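Local coordinates for protein PHOX (Pseudomonas fluorescens, PDB 4A9V) that hydrolyses phosphate monoesters as an alkaline phosphatase, using a calcium-bearing mu-oxo-diiron cofactor held at the centre of a beta-propeller, at residues D337-Q342 against W446-V451; Q397-L402 against G427-W432. One frame throughout, in Å; residues are numbered along the deposited sequence. Where two conformers were deposited one is given.

Interaction 1 of 2, residues D337-Q342 against W446-V451; sequences DHPKGQ and WDLFVV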
ATOM      1  N   ASP A 337      -4.962   8.748  26.848  1.00 10.74           N
ATOM      2  CA  ASP A 337      -4.584   7.365  26.585  1.00  9.80           C
ATOM      3  C   ASP A 337      -5.405   6.735  25.475  1.00  9.62           C
ATOM      4  O   ASP A 337      -4.911   5.864  24.765  1.00 11.35           O
ATOM      5  CB  ASP A 337      -4.702   6.500  27.834  1.00 10.90           C
ATOM      6  CG  ASP A 337      -3.979   5.173  27.674  1.00 10.94           C
ATOM      7  OD1 ASP A 337      -2.746   5.203  27.475  1.00 12.18           O
ATOM      8  OD2 ASP A 337      -4.634   4.107  27.674  1.00 13.64           O
ATOM      9  N   HIS A 338      -6.673   7.118  25.389  1.00  9.14           N
ATOM     10  CA  HIS A 338      -7.621   6.457  24.508  1.00  8.96           C
ATOM     11  C   HIS A 338      -8.680   7.413  24.008  1.00  8.93           C
ATOM     12  O   HIS A 338      -9.836   7.352  24.423  1.00  9.42           O
ATOM     13  CB  HIS A 338      -8.265   5.270  25.200  1.00  8.87           C
ATOM     14  CG  HIS A 338      -9.033   4.399  24.262  1.00  9.12           C
ATOM     15  ND1 HIS A 338     -10.219   3.852  24.584  1.00 10.88           N
ATOM     16  CD2 HIS A 338      -8.782   4.054  22.939  1.00  9.46           C
ATOM     17  CE1 HIS A 338     -10.700   3.186  23.519  1.00 11.15           C
ATOM     18  NE2 HIS A 338      -9.815   3.302  22.517  1.00  9.91           N
ATOM     19  N   PRO A 339      -8.282   8.363  23.158  1.00  8.45           N
ATOM     20  CA  PRO A 339      -9.258   9.320  22.664  1.00  8.33           C
ATOM     21  C   PRO A 339     -10.295   8.662  21.762  1.00  8.55           C
ATOM     22  O   PRO A 339      -9.980   7.745  20.985  1.00  9.01           O
ATOM     23  CB  PRO A 339      -8.405  10.323  21.890  1.00  9.20           C
ATOM     24  CG  PRO A 339      -7.216   9.539  21.455  1.00  9.46           C
ATOM     25  CD  PRO A 339      -6.947   8.588  22.584  1.00  9.02           C
ATOM     26  N   LYS A 340     -11.550   9.090  21.954  0.50  9.23           N
ATOM     27  CA  LYS A 340     -12.744   8.592  21.238  0.50  8.69           C
ATOM     28  C   LYS A 340     -13.537   9.802  20.678  0.50  9.28           C
ATOM     29  O   LYS A 340     -13.727  10.784  21.401  0.50  9.49           O
ATOM     30  CB  LYS A 340     -13.662   7.810  22.210  0.50  9.68           C
ATOM     31  CG  LYS A 340     -13.060   6.568  22.869  0.50 10.44           C
ATOM     32  CD  LYS A 340     -13.961   6.007  23.975  0.50 15.39           C
ATOM     33  CE  LYS A 340     -13.364   4.782  24.665  0.50 20.73           C
ATOM     34  NZ  LYS A 340     -12.460   5.113  25.807  0.50 15.20           N
ATOM     35  N   GLY A 341     -14.179   9.653  19.512  1.00  8.01           N
ATOM     36  CA  GLY A 341     -15.096  10.670  19.021  1.00  8.75           C
ATOM     37  C   GLY A 341     -16.003  10.158  17.921  1.00  7.59           C
ATOM     38  O   GLY A 341     -16.247   8.955  17.808  1.00  8.24           O
ATOM     39  N   GLN A 342     -16.548  11.107  17.163  1.00  7.87           N
ATOM     40  CA  GLN A 342     -17.412  10.826  16.019  1.00  7.57           C
ATOM     41  C   GLN A 342     -16.795  11.428  14.766  1.00  7.93           C
ATOM     42  O   GLN A 342     -15.995  12.364  14.833  1.00  8.12           O
ATOM     43  CB  GLN A 342     -18.803  11.439  16.225  1.00  8.72           C
ATOM     44  CG  GLN A 342     -19.614  10.777  17.326  1.00 11.54           C
ATOM     45  CD  GLN A 342     -20.320   9.511  16.868  1.00 11.92           C
ATOM     46  OE1 GLN A 342     -20.285   8.483  17.553  1.00 15.65           O
ATOM     47  NE2 GLN A 342     -21.072   9.616  15.785  1.00 11.22           N
ATOM     48  N   TRP A 446     -15.117   6.854  16.236  1.00  7.64           N
ATOM     49  CA  TRP A 446     -13.699   6.536  16.087  1.00  7.41           C
ATOM     50  C   TRP A 446     -12.992   6.500  17.419  1.00  7.18           C
ATOM     51  O   TRP A 446     -13.429   7.120  18.399  1.00  7.90           O
ATOM     52  CB  TRP A 446     -13.015   7.509  15.117  1.00  7.75           C
ATOM     53  CG  TRP A 446     -12.939   8.933  15.610  1.00  7.46           C
ATOM     54  CD1 TRP A 446     -13.816   9.964  15.330  1.00  8.16           C
ATOM     55  CD2 TRP A 446     -11.927   9.514  16.486  1.00  7.33           C
ATOM     56  NE1 TRP A 446     -13.428  11.119  15.966  1.00  8.26           N
ATOM     57  CE2 TRP A 446     -12.309  10.906  16.687  1.00  7.58           C
ATOM     58  CE3 TRP A 446     -10.812   9.022  17.137  1.00  7.69           C
ATOM     59  CZ2 TRP A 446     -11.622  11.735  17.560  1.00  8.09           C
ATOM     60  CZ3 TRP A 446     -10.112   9.872  17.988  1.00  7.68           C
ATOM     61  CH2 TRP A 446     -10.525  11.187  18.216  1.00  8.03           C
ATOM     62  N   ASP A 447     -11.885   5.765  17.467  1.00  7.44           N
ATOM     63  CA  ASP A 447     -10.986   5.782  18.624  1.00  7.18           C
ATOM     64  C   ASP A 447      -9.568   5.502  18.149  1.00  7.45           C
ATOM     65  O   ASP A 447      -9.365   4.943  17.076  1.00  8.20           O
ATOM     66  CB  ASP A 447     -11.423   4.763  19.703  1.00  7.95           C
ATOM     67  CG  ASP A 447     -11.181   3.309  19.297  1.00  8.86           C
ATOM     68  OD1 ASP A 447     -11.864   2.824  18.366  1.00  8.93           O
ATOM     69  OD2 ASP A 447     -10.334   2.640  19.933  1.00  9.66           O
ATOM     70  N   LEU A 448      -8.580   5.915  18.936  1.00  7.09           N
ATOM     71  CA  LEU A 448      -7.200   5.512  18.644  1.00  7.34           C
ATOM     72  C   LEU A 448      -6.892   4.185  19.332  1.00  7.15           C
ATOM     73  O   LEU A 448      -6.699   4.106  20.547  1.00  8.12           O
ATOM     74  CB  LEU A 448      -6.187   6.577  19.028  1.00  7.45           C
ATOM     75  CG  LEU A 448      -6.212   7.843  18.158  1.00  7.89           C
ATOM     76  CD1 LEU A 448      -5.066   8.774  18.528  1.00  8.57           C
ATOM     77  CD2 LEU A 448      -6.184   7.536  16.667  1.00  8.17           C
ATOM     78  N   PHE A 449      -6.848   3.132  18.523  1.00  6.94           N
ATOM     79  CA  PHE A 449      -6.565   1.784  18.998  1.00  7.25           C
ATOM     80  C   PHE A 449      -5.184   1.682  19.647  1.00  7.08           C
ATOM     81  O   PHE A 449      -5.019   0.984  20.641  1.00  7.17           O
ATOM     82  CB  PHE A 449      -6.680   0.798  17.825  1.00  7.86           C
ATOM     83  CG  PHE A 449      -6.337  -0.613  18.187  1.00  7.80           C
ATOM     84  CD1 PHE A 449      -7.159  -1.343  19.026  1.00  8.69           C
ATOM     85  CD2 PHE A 449      -5.150  -1.186  17.769  1.00  9.55           C
ATOM     86  CE1 PHE A 449      -6.802  -2.606  19.452  1.00 10.03           C
ATOM     87  CE2 PHE A 449      -4.818  -2.474  18.140  1.00 11.00           C
ATOM     88  CZ  PHE A 449      -5.631  -3.175  19.013  1.00 10.31           C
ATOM     89  N   VAL A 450      -4.195   2.377  19.095  1.00  7.04           N
ATOM     90  CA  VAL A 450      -2.900   2.491  19.752  1.00  7.49           C
ATOM     91  C   VAL A 450      -2.262   3.805  19.337  1.00  6.99           C
ATOM     92  O   VAL A 450      -2.490   4.293  18.232  1.00  7.26           O
ATOM     93  CB  VAL A 450      -1.982   1.285  19.431  1.00  8.06           C
ATOM     94  CG1 VAL A 450      -1.562   1.278  17.977  1.00  9.14           C
ATOM     95  CG2 VAL A 450      -0.761   1.282  20.347  1.00  8.91           C
ATOM     96  N   VAL A 451      -1.510   4.404  20.252  1.00  6.90           N
ATOM     97  CA  VAL A 451      -0.640   5.526  19.946  1.00  7.00           C
ATOM     98  C   VAL A 451       0.796   5.067  20.168  1.00  7.48           C
ATOM     99  O   VAL A 451       1.171   4.735  21.292  1.00  7.98           O
ATOM    100  CB  VAL A 451      -0.953   6.748  20.829  1.00  8.23           C
ATOM    101  CG1 VAL A 451      -0.086   7.924  20.407  1.00  9.22           C
ATOM    102  CG2 VAL A 451      -2.432   7.106  20.745  1.00  9.68           C
TER
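H338 and D447 make a polar, hydrogen-bonded end of this contact: the ring NE2 donates to OD2 of D447 at 2.7 Å, close to the imidazole plane but on the anti side of the carboxylate, whose plane stands 83° from the ring. With CG anti to the backbone N (chi1 -168°), the imidazole is carried to the D447 side chain, and its CD2 edge also meets the carbonyl O of L448. The second carboxylate oxygen of D447 is salt-bridged to R431.

Backbone bonds set the register. G341 and W446 are an antiparallel hydrogen-bonded pair, G341 N to W446 O and W446 N to G341 O both measuring 2.9 Å; K340 and D447 form the adjoining non-hydrogen-bonded pair, and L448 N donates to P339 O. This joins strand 340-347 to strand 443-451 within an antiparallel propeller sheet, just before the latter turns its corner at F449, where a classic beta bulge sets F449 and V450 both opposite I429.

The indole of W446 lies over the glycine: G341 CA sits 3.8 Å from the centroid of the five-membered ring, 24° off its normal. At the rim NE1 makes a weak bond to Q342 O, bent to 126°, and bonds D330 as well. Apolar contact continues where P339 CG meets L448 CD1 at 3.7 Å.

Interaction 2 of 2, residues Q397-L402 against G427-W432; sequences QVYCTL and GQILRW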
ATOM      1  N   GLN A 397     -15.298  -3.576  12.048  0.50  7.92           N
ATOM      2  CA  GLN A 397     -14.626  -2.344  12.446  0.50  6.55           C
ATOM      3  C   GLN A 397     -13.390  -2.103  11.589  0.50  6.54           C
ATOM      4  O   GLN A 397     -12.748  -3.046  11.110  0.50  5.45           O
ATOM      5  CB  GLN A 397     -14.265  -2.371  13.933  0.50  6.17           C
ATOM      6  CG  GLN A 397     -15.483  -2.326  14.850  0.50  7.86           C
ATOM      7  CD  GLN A 397     -15.148  -1.909  16.270  0.50  9.42           C
ATOM      8  OE1 GLN A 397     -14.945  -0.731  16.549  0.50  9.75           O
ATOM      9  NE2 GLN A 397     -14.971  -2.889  17.143  0.50 15.86           N
ATOM     10  N   VAL A 398     -13.117  -0.833  11.330  1.00  6.63           N
ATOM     11  CA  VAL A 398     -12.158  -0.459  10.307  1.00  6.48           C
ATOM     12  C   VAL A 398     -10.940   0.155  11.007  1.00  6.71           C
ATOM     13  O   VAL A 398     -11.090   0.937  11.945  1.00  7.65           O
ATOM     14  CB  VAL A 398     -12.790   0.567   9.337  1.00  6.66           C
ATOM     15  CG1 VAL A 398     -11.868   0.835   8.167  1.00  7.04           C
ATOM     16  CG2 VAL A 398     -14.140   0.061   8.849  1.00  7.90           C
ATOM     17  N   TYR A 399      -9.743  -0.219  10.555  1.00  6.00           N
ATOM     18  CA  TYR A 399      -8.485   0.197  11.175  1.00  6.29           C
ATOM     19  C   TYR A 399      -7.605   0.826  10.109  1.00  6.23           C
ATOM     20  O   TYR A 399      -7.533   0.320   8.986  1.00  7.15           O
ATOM     21  CB  TYR A 399      -7.756  -1.013  11.770  1.00  6.78           C
ATOM     22  CG  TYR A 399      -8.511  -1.712  12.875  1.00  6.82           C
ATOM     23  CD1 TYR A 399      -9.643  -2.473  12.602  1.00  7.11           C
ATOM     24  CD2 TYR A 399      -8.081  -1.637  14.190  1.00  7.36           C
ATOM     25  CE1 TYR A 399     -10.376  -3.057  13.618  1.00  7.47           C
ATOM     26  CE2 TYR A 399      -8.783  -2.247  15.206  1.00  7.92           C
ATOM     27  CZ  TYR A 399      -9.930  -2.954  14.925  1.00  7.66           C
ATOM     28  OH  TYR A 399     -10.645  -3.497  15.961  1.00  8.98           O
ATOM     29  N   CYS A 400      -6.943   1.928  10.454  1.00  6.41           N
ATOM     30  CA  CYS A 400      -6.122   2.680   9.518  1.00  6.38           C
ATOM     31  C   CYS A 400      -4.857   3.122  10.242  1.00  6.22           C
ATOM     32  O   CYS A 400      -4.927   3.759  11.296  1.00  7.07           O
ATOM     33  CB  CYS A 400      -6.891   3.924   9.056  1.00  7.80           C
ATOM     34  SG  CYS A 400      -6.025   4.961   7.856  1.00  8.78           S
ATOM     35  N   THR A 401      -3.698   2.831   9.663  1.00  6.04           N
ATOM     36  CA  THR A 401      -2.470   3.375  10.216  1.00  6.16           C
ATOM     37  C   THR A 401      -2.312   4.841   9.820  1.00  6.61           C
ATOM     38  O   THR A 401      -2.664   5.251   8.706  1.00  7.12           O
ATOM     39  CB  THR A 401      -1.244   2.566   9.773  1.00  6.50           C
ATOM     40  OG1 THR A 401      -1.237   2.475   8.350  1.00  7.03           O
ATOM     41  CG2 THR A 401      -1.254   1.180  10.387  1.00  6.85           C
ATOM     42  N   LEU A 402      -1.829   5.625  10.771  1.00  6.05           N
ATOM     43  CA  LEU A 402      -1.437   7.006  10.552  1.00  5.89           C
ATOM     44  C   LEU A 402       0.037   7.051  10.929  1.00  6.52           C
ATOM     45  O   LEU A 402       0.390   6.998  12.117  1.00  7.15           O
ATOM     46  CB  LEU A 402      -2.277   7.925  11.447  1.00  6.69           C
ATOM     47  CG  LEU A 402      -3.797   7.887  11.227  1.00  7.19           C
ATOM     48  CD1 LEU A 402      -4.508   8.738  12.271  1.00  7.41           C
ATOM     49  CD2 LEU A 402      -4.122   8.381   9.824  1.00  9.19           C
ATOM     50  N   GLY A 427       3.593   7.701  15.151  1.00  6.96           N
ATOM     51  CA  GLY A 427       2.351   7.234  14.542  1.00  7.11           C
ATOM     52  C   GLY A 427       1.341   6.643  15.509  1.00  6.57           C
ATOM     53  O   GLY A 427       1.540   6.603  16.730  1.00  6.92           O
ATOM     54  N   GLN A 428       0.231   6.198  14.938  1.00  6.55           N
ATOM     55  CA  GLN A 428      -0.898   5.713  15.707  1.00  6.70           C
ATOM     56  C   GLN A 428      -1.804   4.909  14.770  1.00  6.34           C
ATOM     57  O   GLN A 428      -1.641   4.961  13.545  1.00  7.80           O
ATOM     58  CB  GLN A 428      -1.663   6.879  16.375  1.00  7.15           C
ATOM     59  CG  GLN A 428      -2.292   7.888  15.414  1.00  7.08           C
ATOM     60  CD  GLN A 428      -1.421   9.110  15.161  1.00  6.76           C
ATOM     61  OE1 GLN A 428      -0.228   9.116  15.456  1.00  7.70           O
ATOM     62  NE2 GLN A 428      -2.001  10.125  14.533  1.00  7.61           N
ATOM     63  N   ILE A 429      -2.661   4.080  15.359  1.00  6.41           N
ATOM     64  CA  ILE A 429      -3.647   3.322  14.589  1.00  6.72           C
ATOM     65  C   ILE A 429      -5.043   3.785  14.980  1.00  6.18           C
ATOM     66  O   ILE A 429      -5.438   3.739  16.159  1.00  6.87           O
ATOM     67  CB  ILE A 429      -3.515   1.798  14.772  1.00  7.09           C
ATOM     68  CG1 ILE A 429      -2.097   1.354  14.406  1.00  7.69           C
ATOM     69  CG2 ILE A 429      -4.560   1.091  13.919  1.00  8.61           C
ATOM     70  CD1 ILE A 429      -1.845  -0.131  14.579  1.00 10.15           C
ATOM     71  N   LEU A 430      -5.764   4.261  13.975  1.00  6.36           N
ATOM     72  CA  LEU A 430      -7.111   4.777  14.087  1.00  7.00           C
ATOM     73  C   LEU A 430      -8.123   3.673  13.780  1.00  6.15           C
ATOM     74  O   LEU A 430      -7.915   2.880  12.865  1.00  8.96           O
ATOM     75  CB  LEU A 430      -7.248   5.914  13.076  1.00  7.35           C
ATOM     76  CG  LEU A 430      -8.628   6.482  12.776  1.00  8.12           C
ATOM     77  CD1 LEU A 430      -9.232   7.158  13.994  1.00  8.65           C
ATOM     78  CD2 LEU A 430      -8.516   7.457  11.620  1.00 10.06           C
ATOM     79  N   ARG A 431      -9.183   3.589  14.580  1.00  6.81           N
ATOM     80  CA  ARG A 431     -10.275   2.654  14.356  1.00  6.98           C
ATOM     81  C   ARG A 431     -11.569   3.429  14.208  1.00  6.93           C
ATOM     82  O   ARG A 431     -11.791   4.404  14.928  1.00  7.79           O
ATOM     83  CB  ARG A 431     -10.371   1.677  15.536  1.00  7.59           C
ATOM     84  CG  ARG A 431     -11.625   0.824  15.551  1.00  7.83           C
ATOM     85  CD  ARG A 431     -11.513  -0.351  16.507  1.00  8.36           C
ATOM     86  NE  ARG A 431     -11.239   0.077  17.873  1.00  7.95           N
ATOM     87  CZ  ARG A 431     -10.849  -0.739  18.848  1.00  8.07           C
ATOM     88  NH1 ARG A 431     -10.737  -2.041  18.626  1.00  9.20           N
ATOM     89  NH2 ARG A 431     -10.551  -0.243  20.039  1.00  9.89           N
ATOM     90  N   TRP A 432     -12.468   2.952  13.350  1.00  7.00           N
ATOM     91  CA  TRP A 432     -13.841   3.435  13.379  1.00  7.57           C
ATOM     92  C   TRP A 432     -14.837   2.324  13.243  1.00  7.10           C
ATOM     93  O   TRP A 432     -14.564   1.253  12.691  1.00  7.60           O
ATOM     94  CB  TRP A 432     -14.120   4.557  12.364  1.00  7.69           C
ATOM     95  CG  TRP A 432     -13.906   4.210  10.913  1.00  8.21           C
ATOM     96  CD1 TRP A 432     -14.837   3.746   9.990  1.00  9.69           C
ATOM     97  CD2 TRP A 432     -12.697   4.457  10.138  1.00  8.06           C
ATOM     98  NE1 TRP A 432     -14.286   3.683   8.735  1.00  9.47           N
ATOM     99  CE2 TRP A 432     -12.999   4.101   8.759  1.00  8.36           C
ATOM    100  CE3 TRP A 432     -11.450   4.956  10.441  1.00  8.27           C
ATOM    101  CZ2 TRP A 432     -12.062   4.246   7.742  1.00 10.28           C
ATOM    102  CZ3 TRP A 432     -10.508   5.075   9.423  1.00  9.26           C
ATOM    103  CH2 TRP A 432     -10.798   4.703   8.112  1.00  9.93           C
TER
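Two neighbouring strands of a propeller sheet, 398-402 and 428-432, pair antiparallel here, their axes 4.6 Å apart at closest approach. Six backbone hydrogen bonds join the pairs V398-W432, C400-L430 and L402-Q428; C400 N to L430 O, at 2.8 Å, is one of them.

On the face carrying V398, C400 and W432, the indole folds back over its partner strand because CG of W432 stands between the backbone N and the carbonyl carbon (chi1 60°). V398 CB lies 3.6 Å from the centroid of the five-membered ring, 16° off its normal, and CG1 presses on CZ2 at 3.4 Å; C400 CB meets CZ3 obliquely. An alanine in place of W432 would probably leave V398 and C400 without this aromatic cover and open a gap above them.

The face bearing Y399 and R431 is polar at its outer end. Their side chains run side by side, and R431 CD packs against Y399 CZ at 3.4 Å. R431 NH1 donates to Y399 OH at 3.0 Å, near the guanidinium plane, and bonds P516 O, whereas NE pairs with D447. T401 CG2 meets I429 CG1 at 4.1 Å, while T401 OG1 bonds the backbone O of D479, a calcium ligand. Apolar packing at V398, C400 and W432 thus opposes a hydrogen-bonded face whose guanidinium is probably restrained by Y399, P516 and D447.

How the interactions relate
From the N terminus, 337-342 comes first, followed by 397-402, 427-432 and finally 446-451. Interaction 2 closes a loop of 24 residues that contains no helix or strand; interaction 1 closes one of 103, so interaction 2 is nested inside it and the two do not cross. Strands 428-434 and 443-451 follow each other in the chain and are neighbours in the sheet, giving the order 340-347, 443-451, 428-434, 398-402. The contacts, centred 9 Å apart, meet directly: I429 N and V450 O, 2.9 Å apart, form a probable hydrogen bond. Together they link strand 340-347, farther from the centre of the chain, to strands nearer the cofactor.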